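PDB 4ZOH: putative oxidoreductase molybdopterin-binding subunit from Sulfolobus tokodaii, which probably serves as the molybdenum-cofactor subunit of an aldehyde oxidase/xanthine dehydrogenase-type oxidoreductase, binding a pterin cytosine dinucleotide. Local coordinates for residues A[149-154]-A[351-356]; A[262-267]-A[344-349]. All coordinates share one frame; numbering follows the deposited sequence.

Contact 1: residues A[149-154]-A[351-356]; sequences LTISDT and ADELGI
Leu-149 sends its isobutyl group toward the chain that follows the last turn of helix 336-353, where its CD2 meets CD2 of Leu-354 at 4.1 Å. The two leucine side chains run past each other in opposite directions, so the contact is a grazing one between single methyls. Thr-150 takes no part across the contact; its hydroxyl is hydrogen-bonded to Glu-263 on the adjacent strand. Ile-151 faces the helix again and makes the closer approach: its CD1 lies 3.5 Å from CG of Glu-353 and 4.0 Å from CB of Glu-353. It is thus the aliphatic part of the glutamate, not its carboxylate, that meets the end of Ile-151. CG of Glu-353 lies anti to the backbone N (chi1 -161°), and a bend at chi2 (69°) then turns the carboxylate off the line of the chain.

This alternation is that of an edge strand whose inner face carries a helix: 149-161 borders a five-stranded mixed sheet in the molybdopterin cofactor-binding domain, and helix 336-353 packs against that sheet. The helix ends in a turn with the positive-phi glycine (Gly-355, phi 48°) and the 6→1 bond of a Schellman motif, Ile-356 N to Ala-351 O at 2.9 Å.

Farther along the strand, OD2 of Asp-153 accepts a hydrogen bond from the backbone N of the next residue, Thr-154, at 2.7 Å. The other oxygen, OD1, forms a salt bridge with Arg-693, a residue that also touches Ile-151 and makes a long, weak ion pair with Glu-353.

Contact 2: residues A[262-267]-A[344-349]; sequences FEVAVK and ERIVNI
The backbone N of Ile-349, a residue whose side chain reaches the Phe-262 ring, is bonded to Arg-345 O at 2.8 Å, with Ile-346 O as a weak second acceptor. This helical bonding sets Ile-346 and Ile-349 against strand 254-266, an inner strand of the mixed sheet that helix 336-353 covers in the molybdopterin cofactor-binding domain, the two segments crossing at -52°. Ile-346 carries most of the contact. Its CG1 sits 3.6 Å from the centroid of the Phe-262 ring, only 3° off the normal, a CH-pi contact over the middle of one face, while its CD1 lies 3.8 Å from CG of Phe-262. The ring gets beneath it with CG between backbone N and carbonyl carbon (chi1 79°). Ile-349 CD1 approaches CZ of Phe-262 obliquely at 4.2 Å. The other branch of Ile-346, CG2, rests 3.8 Å from CG2 of Val-264. With an alanine for Phe-262, CG1 and CD1 of Ile-346 would probably lose the aromatic face they rest on, and a gap would be likely to open between sheet and helix. Because all four side chains are buried and apolar, cohesion rests on the burial of apolar surface and on dispersion between well-fitted groups, without directional bonds across.

How the contacts relate
Of the parts concerned, strand 149-161 comes first, its antiparallel neighbour 254-266 follows about ninety residues on, and helix 336-353, which serves both contacts, about seventy after that. Contact 2 closes the shorter loop, from 262-267 to 344-349, and lies wholly within the longer one that contact 1 closes between 149-154 and 351-356; the two loops nest and do not cross. Their centres are 6 Å apart. In the sheet, Ile-151 O and Val-264 N are probably hydrogen-bonded at 2.8 Å, and at the helix end Leu-354 CD1 packs on Lys-267 O. Contact 2 thus seats the helix on an inner strand, and contact 1 extends the seating to the sheet's edge.

Contact 1: residues A[149-154]-A[351-356]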
ATOM      1  N   LEU A 149      29.350  59.426  15.488  1.00 48.84           N
ATOM      2  CA  LEU A 149      28.168  59.100  16.253  1.00 39.82           C
ATOM      3  C   LEU A 149      28.042  57.573  16.365  1.00 38.43           C
ATOM      4  O   LEU A 149      28.426  56.813  15.434  1.00 36.13           O
ATOM      5  CB  LEU A 149      26.934  59.629  15.462  1.00 50.80           C
ATOM      6  CG  LEU A 149      25.628  59.722  16.249  1.00 52.76           C
ATOM      7  CD1 LEU A 149      25.938  59.997  17.719  1.00 59.84           C
ATOM      8  CD2 LEU A 149      24.736  60.811  15.684  1.00 60.13           C
ATOM      9  N   THR A 150      27.449  57.138  17.470  1.00 28.39           N
ATOM     10  CA  THR A 150      27.040  55.761  17.592  1.00 32.98           C
ATOM     11  C   THR A 150      25.632  55.666  18.094  1.00 31.68           C
ATOM     12  O   THR A 150      25.185  56.470  18.937  1.00 31.34           O
ATOM     13  CB  THR A 150      27.994  54.887  18.494  1.00 32.34           C
ATOM     14  OG1 THR A 150      27.841  55.259  19.868  1.00 36.85           O
ATOM     15  CG2 THR A 150      29.370  55.049  18.057  1.00 27.88           C
ATOM     16  N   ILE A 151      24.953  54.626  17.603  1.00 35.61           N
ATOM     17  CA  ILE A 151      23.549  54.369  17.939  1.00 32.21           C
ATOM     18  C   ILE A 151      23.434  52.983  18.548  1.00 30.53           C
ATOM     19  O   ILE A 151      24.001  52.057  18.018  1.00 29.31           O
ATOM     20  CB  ILE A 151      22.614  54.420  16.647  1.00 34.15           C
ATOM     21  CG1 ILE A 151      22.875  55.668  15.743  1.00 35.51           C
ATOM     22  CG2 ILE A 151      21.117  54.262  16.998  1.00 29.25           C
ATOM     23  CD1 ILE A 151      22.348  56.948  16.307  1.00 40.49           C
ATOM     24  N   SER A 152      22.612  52.835  19.588  1.00 35.22           N
ATOM     25  CA  SER A 152      22.462  51.532  20.264  1.00 36.52           C
ATOM     26  C   SER A 152      21.032  51.187  20.457  1.00 32.69           C
ATOM     27  O   SER A 152      20.252  52.056  20.753  1.00 30.87           O
ATOM     28  CB  SER A 152      23.119  51.571  21.652  1.00 34.01           C
ATOM     29  OG  SER A 152      24.487  51.620  21.422  1.00 38.40           O
ATOM     30  N   ASP A 153      20.702  49.902  20.325  1.00 32.45           N
ATOM     31  CA  ASP A 153      19.398  49.390  20.754  1.00 31.55           C
ATOM     32  C   ASP A 153      19.432  47.838  20.787  1.00 31.06           C
ATOM     33  O   ASP A 153      20.440  47.221  20.490  1.00 25.51           O
ATOM     34  CB  ASP A 153      18.278  49.886  19.785  1.00 34.52           C
ATOM     35  CG  ASP A 153      16.990  50.128  20.483  1.00 36.68           C
ATOM     36  OD1 ASP A 153      16.279  51.069  20.083  1.00 43.25           O
ATOM     37  OD2 ASP A 153      16.688  49.430  21.471  1.00 37.91           O
ATOM     38  N   THR A 154      18.325  47.244  21.202  1.00 28.13           N
ATOM     39  CA  THR A 154      18.172  45.797  21.174  1.00 32.70           C
ATOM     40  C   THR A 154      17.024  45.419  20.202  1.00 28.04           C
ATOM     41  O   THR A 154      15.902  45.855  20.389  1.00 31.10           O
ATOM     42  CB  THR A 154      17.951  45.298  22.617  1.00 32.33           C
ATOM     43  OG1 THR A 154      19.197  45.481  23.317  1.00 32.39           O
ATOM     44  CG2 THR A 154      17.526  43.834  22.663  1.00 27.70           C
ATOM     45  N   ALA A 351      19.560  55.873   9.091  1.00 37.38           N
ATOM     46  CA  ALA A 351      18.865  56.753   8.102  1.00 37.38           C
ATOM     47  C   ALA A 351      17.877  57.673   8.795  1.00 32.58           C
ATOM     48  O   ALA A 351      17.997  58.887   8.672  1.00 40.14           O
ATOM     49  CB  ALA A 351      18.224  55.958   6.937  1.00 29.97           C
ATOM     50  N   ASP A 352      17.005  57.114   9.614  1.00 32.31           N
ATOM     51  CA  ASP A 352      16.086  57.870  10.411  1.00 32.73           C
ATOM     52  C   ASP A 352      16.697  58.783  11.461  1.00 43.61           C
ATOM     53  O   ASP A 352      16.106  59.829  11.805  1.00 40.53           O
ATOM     54  CB  ASP A 352      15.111  56.930  11.111  1.00 38.13           C
ATOM     55  CG  ASP A 352      13.984  56.431  10.168  1.00 43.38           C
ATOM     56  OD1 ASP A 352      14.002  56.823   8.971  1.00 39.22           O
ATOM     57  OD2 ASP A 352      13.067  55.688  10.629  1.00 45.79           O
ATOM     58  N   GLU A 353      17.830  58.369  12.038  1.00 45.07           N
ATOM     59  CA  GLU A 353      18.502  59.196  13.037  1.00 43.93           C
ATOM     60  C   GLU A 353      19.263  60.347  12.338  1.00 41.02           C
ATOM     61  O   GLU A 353      19.252  61.433  12.809  1.00 37.83           O
ATOM     62  CB  GLU A 353      19.406  58.349  13.940  1.00 46.47           C
ATOM     63  CG  GLU A 353      19.772  59.016  15.249  1.00 52.57           C
ATOM     64  CD  GLU A 353      18.598  59.156  16.180  1.00 59.20           C
ATOM     65  OE1 GLU A 353      17.610  58.425  15.955  1.00 70.19           O
ATOM     66  OE2 GLU A 353      18.649  59.999  17.126  1.00 64.53           O
ATOM     67  N   LEU A 354      19.865  60.106  11.180  1.00 38.81           N
ATOM     68  CA  LEU A 354      20.565  61.127  10.470  1.00 38.22           C
ATOM     69  C   LEU A 354      19.753  61.892   9.401  1.00 41.16           C
ATOM     70  O   LEU A 354      20.371  62.582   8.589  1.00 48.30           O
ATOM     71  CB  LEU A 354      21.798  60.511   9.808  1.00 39.06           C
ATOM     72  CG  LEU A 354      22.754  59.642  10.667  1.00 40.89           C
ATOM     73  CD1 LEU A 354      23.960  59.372   9.816  1.00 37.30           C
ATOM     74  CD2 LEU A 354      23.143  60.303  11.991  1.00 41.25           C
ATOM     75  N   GLY A 355      18.419  61.766   9.358  1.00 41.85           N
ATOM     76  CA  GLY A 355      17.581  62.318   8.248  1.00 35.59           C
ATOM     77  C   GLY A 355      18.092  61.994   6.847  1.00 42.81           C
ATOM     78  O   GLY A 355      18.035  62.834   5.950  1.00 44.02           O
ATOM     79  N   ILE A 356      18.661  60.804   6.647  1.00 42.45           N
ATOM     80  CA  ILE A 356      19.037  60.387   5.293  1.00 39.56           C
ATOM     81  C   ILE A 356      17.855  59.564   4.727  1.00 43.55           C
ATOM     82  O   ILE A 356      17.090  58.894   5.471  1.00 41.21           O
ATOM     83  CB  ILE A 356      20.381  59.598   5.215  1.00 41.33           C
ATOM     84  CG1 ILE A 356      21.531  60.308   5.981  1.00 53.15           C
ATOM     85  CG2 ILE A 356      20.838  59.321   3.769  1.00 37.37           C
ATOM     86  CD1 ILE A 356      21.698  61.791   5.698  1.00 52.91           C
TER

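Contact 2: residues A[262-267]-A[344-349]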
ATOM      1  N   PHE A 262      22.997  45.788  19.864  1.00 30.52           N
ATOM      2  CA  PHE A 262      23.926  46.307  18.817  1.00 29.73           C
ATOM      3  C   PHE A 262      24.401  47.714  19.164  1.00 25.70           C
ATOM      4  O   PHE A 262      23.750  48.432  19.903  1.00 26.27           O
ATOM      5  CB  PHE A 262      23.315  46.249  17.381  1.00 32.58           C
ATOM      6  CG  PHE A 262      22.336  47.373  17.080  1.00 33.90           C
ATOM      7  CD1 PHE A 262      22.793  48.645  16.658  1.00 33.98           C
ATOM      8  CD2 PHE A 262      20.977  47.187  17.262  1.00 35.61           C
ATOM      9  CE1 PHE A 262      21.901  49.694  16.449  1.00 33.31           C
ATOM     10  CE2 PHE A 262      20.078  48.213  17.019  1.00 36.55           C
ATOM     11  CZ  PHE A 262      20.541  49.466  16.597  1.00 37.17           C
ATOM     12  N   GLU A 263      25.516  48.120  18.581  1.00 28.25           N
ATOM     13  CA  GLU A 263      25.865  49.505  18.597  1.00 26.27           C
ATOM     14  C   GLU A 263      26.445  49.742  17.241  1.00 26.90           C
ATOM     15  O   GLU A 263      27.292  48.978  16.789  1.00 26.63           O
ATOM     16  CB  GLU A 263      26.864  49.824  19.744  1.00 34.83           C
ATOM     17  CG  GLU A 263      27.800  51.019  19.498  1.00 40.60           C
ATOM     18  CD  GLU A 263      28.652  51.414  20.714  1.00 53.11           C
ATOM     19  OE1 GLU A 263      28.773  52.649  21.002  1.00 53.38           O
ATOM     20  OE2 GLU A 263      29.187  50.503  21.395  1.00 50.71           O
ATOM     21  N   VAL A 264      26.004  50.820  16.571  1.00 27.71           N
ATOM     22  CA  VAL A 264      26.520  51.010  15.207  1.00 28.52           C
ATOM     23  C   VAL A 264      27.322  52.313  15.201  1.00 29.57           C
ATOM     24  O   VAL A 264      26.935  53.313  15.826  1.00 27.24           O
ATOM     25  CB  VAL A 264      25.366  50.924  14.112  1.00 23.91           C
ATOM     26  CG1 VAL A 264      24.281  51.952  14.360  1.00 21.25           C
ATOM     27  CG2 VAL A 264      25.874  51.039  12.698  1.00 21.99           C
ATOM     28  N   ALA A 265      28.410  52.267  14.449  1.00 33.94           N
ATOM     29  CA  ALA A 265      29.254  53.396  14.251  1.00 36.22           C
ATOM     30  C   ALA A 265      29.073  53.984  12.855  1.00 38.97           C
ATOM     31  O   ALA A 265      29.362  53.358  11.803  1.00 36.55           O
ATOM     32  CB  ALA A 265      30.716  53.011  14.485  1.00 35.50           C
ATOM     33  N   VAL A 266      28.646  55.244  12.862  1.00 43.49           N
ATOM     34  CA  VAL A 266      28.399  55.946  11.611  1.00 45.69           C
ATOM     35  C   VAL A 266      29.104  57.292  11.482  1.00 46.74           C
ATOM     36  O   VAL A 266      29.324  57.992  12.504  1.00 44.81           O
ATOM     37  CB  VAL A 266      26.881  56.160  11.409  1.00 44.90           C
ATOM     38  CG1 VAL A 266      26.154  54.803  11.427  1.00 44.27           C
ATOM     39  CG2 VAL A 266      26.288  57.149  12.435  1.00 34.33           C
ATOM     40  N   LYS A 267      29.422  57.644  10.230  1.00 44.92           N
ATOM     41  CA  LYS A 267      29.580  59.068   9.861  1.00 43.95           C
ATOM     42  C   LYS A 267      28.249  59.794   9.591  1.00 48.28           C
ATOM     43  O   LYS A 267      27.240  59.194   9.126  1.00 41.62           O
ATOM     44  CB  LYS A 267      30.614  59.227   8.765  1.00 43.98           C
ATOM     45  CG  LYS A 267      31.970  59.481   9.427  1.00 59.73           C
ATOM     46  CD  LYS A 267      33.171  59.075   8.569  1.00 68.24           C
ATOM     47  CE  LYS A 267      34.440  59.790   9.049  1.00 71.20           C
ATOM     48  NZ  LYS A 267      35.433  59.796   7.934  1.00 77.83           N
ATOM     49  N   GLU A 344      19.395  45.352   8.071  1.00 31.92           N
ATOM     50  CA  GLU A 344      18.432  46.228   7.363  1.00 29.29           C
ATOM     51  C   GLU A 344      17.615  47.078   8.311  1.00 25.99           C
ATOM     52  O   GLU A 344      17.286  48.237   7.999  1.00 28.39           O
ATOM     53  CB  GLU A 344      17.563  45.444   6.385  1.00 28.45           C
ATOM     54  CG  GLU A 344      18.331  44.779   5.297  1.00 27.47           C
ATOM     55  CD  GLU A 344      19.023  45.826   4.425  1.00 32.31           C
ATOM     56  OE1 GLU A 344      18.267  46.629   3.810  1.00 28.12           O
ATOM     57  OE2 GLU A 344      20.302  45.856   4.414  1.00 31.92           O
ATOM     58  N   ARG A 345      17.357  46.598   9.509  1.00 25.09           N
ATOM     59  CA  ARG A 345      16.779  47.470  10.496  1.00 25.46           C
ATOM     60  C   ARG A 345      17.769  48.569  10.975  1.00 35.02           C
ATOM     61  O   ARG A 345      17.417  49.761  11.056  1.00 34.88           O
ATOM     62  CB  ARG A 345      16.286  46.663  11.667  1.00 33.02           C
ATOM     63  CG  ARG A 345      15.067  45.763  11.337  1.00 33.71           C
ATOM     64  CD  ARG A 345      13.834  46.599  11.023  1.00 28.47           C
ATOM     65  NE  ARG A 345      13.454  47.403  12.173  1.00 26.96           N
ATOM     66  CZ  ARG A 345      13.445  48.736  12.212  1.00 28.84           C
ATOM     67  NH1 ARG A 345      13.730  49.450  11.106  1.00 25.73           N
ATOM     68  NH2 ARG A 345      13.084  49.347  13.357  1.00 28.54           N
ATOM     69  N   ILE A 346      18.997  48.163  11.283  1.00 32.04           N
ATOM     70  CA  ILE A 346      20.026  49.057  11.763  1.00 32.29           C
ATOM     71  C   ILE A 346      20.180  50.189  10.710  1.00 32.37           C
ATOM     72  O   ILE A 346      20.111  51.319  11.095  1.00 28.53           O
ATOM     73  CB  ILE A 346      21.365  48.283  12.020  1.00 30.79           C
ATOM     74  CG1 ILE A 346      21.286  47.516  13.372  1.00 30.21           C
ATOM     75  CG2 ILE A 346      22.577  49.231  12.043  1.00 31.94           C
ATOM     76  CD1 ILE A 346      22.292  46.382  13.431  1.00 28.23           C
ATOM     77  N   VAL A 347      20.360  49.843   9.416  1.00 30.10           N
ATOM     78  CA  VAL A 347      20.479  50.785   8.304  1.00 29.59           C
ATOM     79  C   VAL A 347      19.323  51.823   8.318  1.00 34.73           C
ATOM     80  O   VAL A 347      19.555  53.042   8.120  1.00 37.10           O
ATOM     81  CB  VAL A 347      20.514  50.053   6.956  1.00 30.77           C
ATOM     82  CG1 VAL A 347      20.174  50.990   5.800  1.00 32.25           C
ATOM     83  CG2 VAL A 347      21.892  49.477   6.678  1.00 26.19           C
ATOM     84  N   ASN A 348      18.100  51.378   8.601  1.00 28.72           N
ATOM     85  CA  ASN A 348      17.004  52.335   8.625  1.00 30.51           C
ATOM     86  C   ASN A 348      17.008  53.159   9.877  1.00 32.19           C
ATOM     87  O   ASN A 348      16.559  54.330   9.883  1.00 32.44           O
ATOM     88  CB  ASN A 348      15.637  51.680   8.426  1.00 26.44           C
ATOM     89  CG  ASN A 348      15.188  51.678   6.997  1.00 25.62           C
ATOM     90  OD1 ASN A 348      15.962  51.471   6.019  1.00 26.13           O
ATOM     91  ND2 ASN A 348      13.911  51.981   6.856  1.00 27.90           N
ATOM     92  N   ILE A 349      17.522  52.567  10.955  1.00 33.47           N
ATOM     93  CA  ILE A 349      17.491  53.254  12.234  1.00 31.30           C
ATOM     94  C   ILE A 349      18.463  54.419  12.096  1.00 29.32           C
ATOM     95  O   ILE A 349      18.199  55.492  12.571  1.00 30.94           O
ATOM     96  CB  ILE A 349      17.829  52.312  13.419  1.00 33.67           C
ATOM     97  CG1 ILE A 349      16.592  51.524  13.805  1.00 27.80           C
ATOM     98  CG2 ILE A 349      18.411  53.098  14.598  1.00 29.53           C
ATOM     99  CD1 ILE A 349      16.984  50.219  14.417  1.00 30.74           C
TER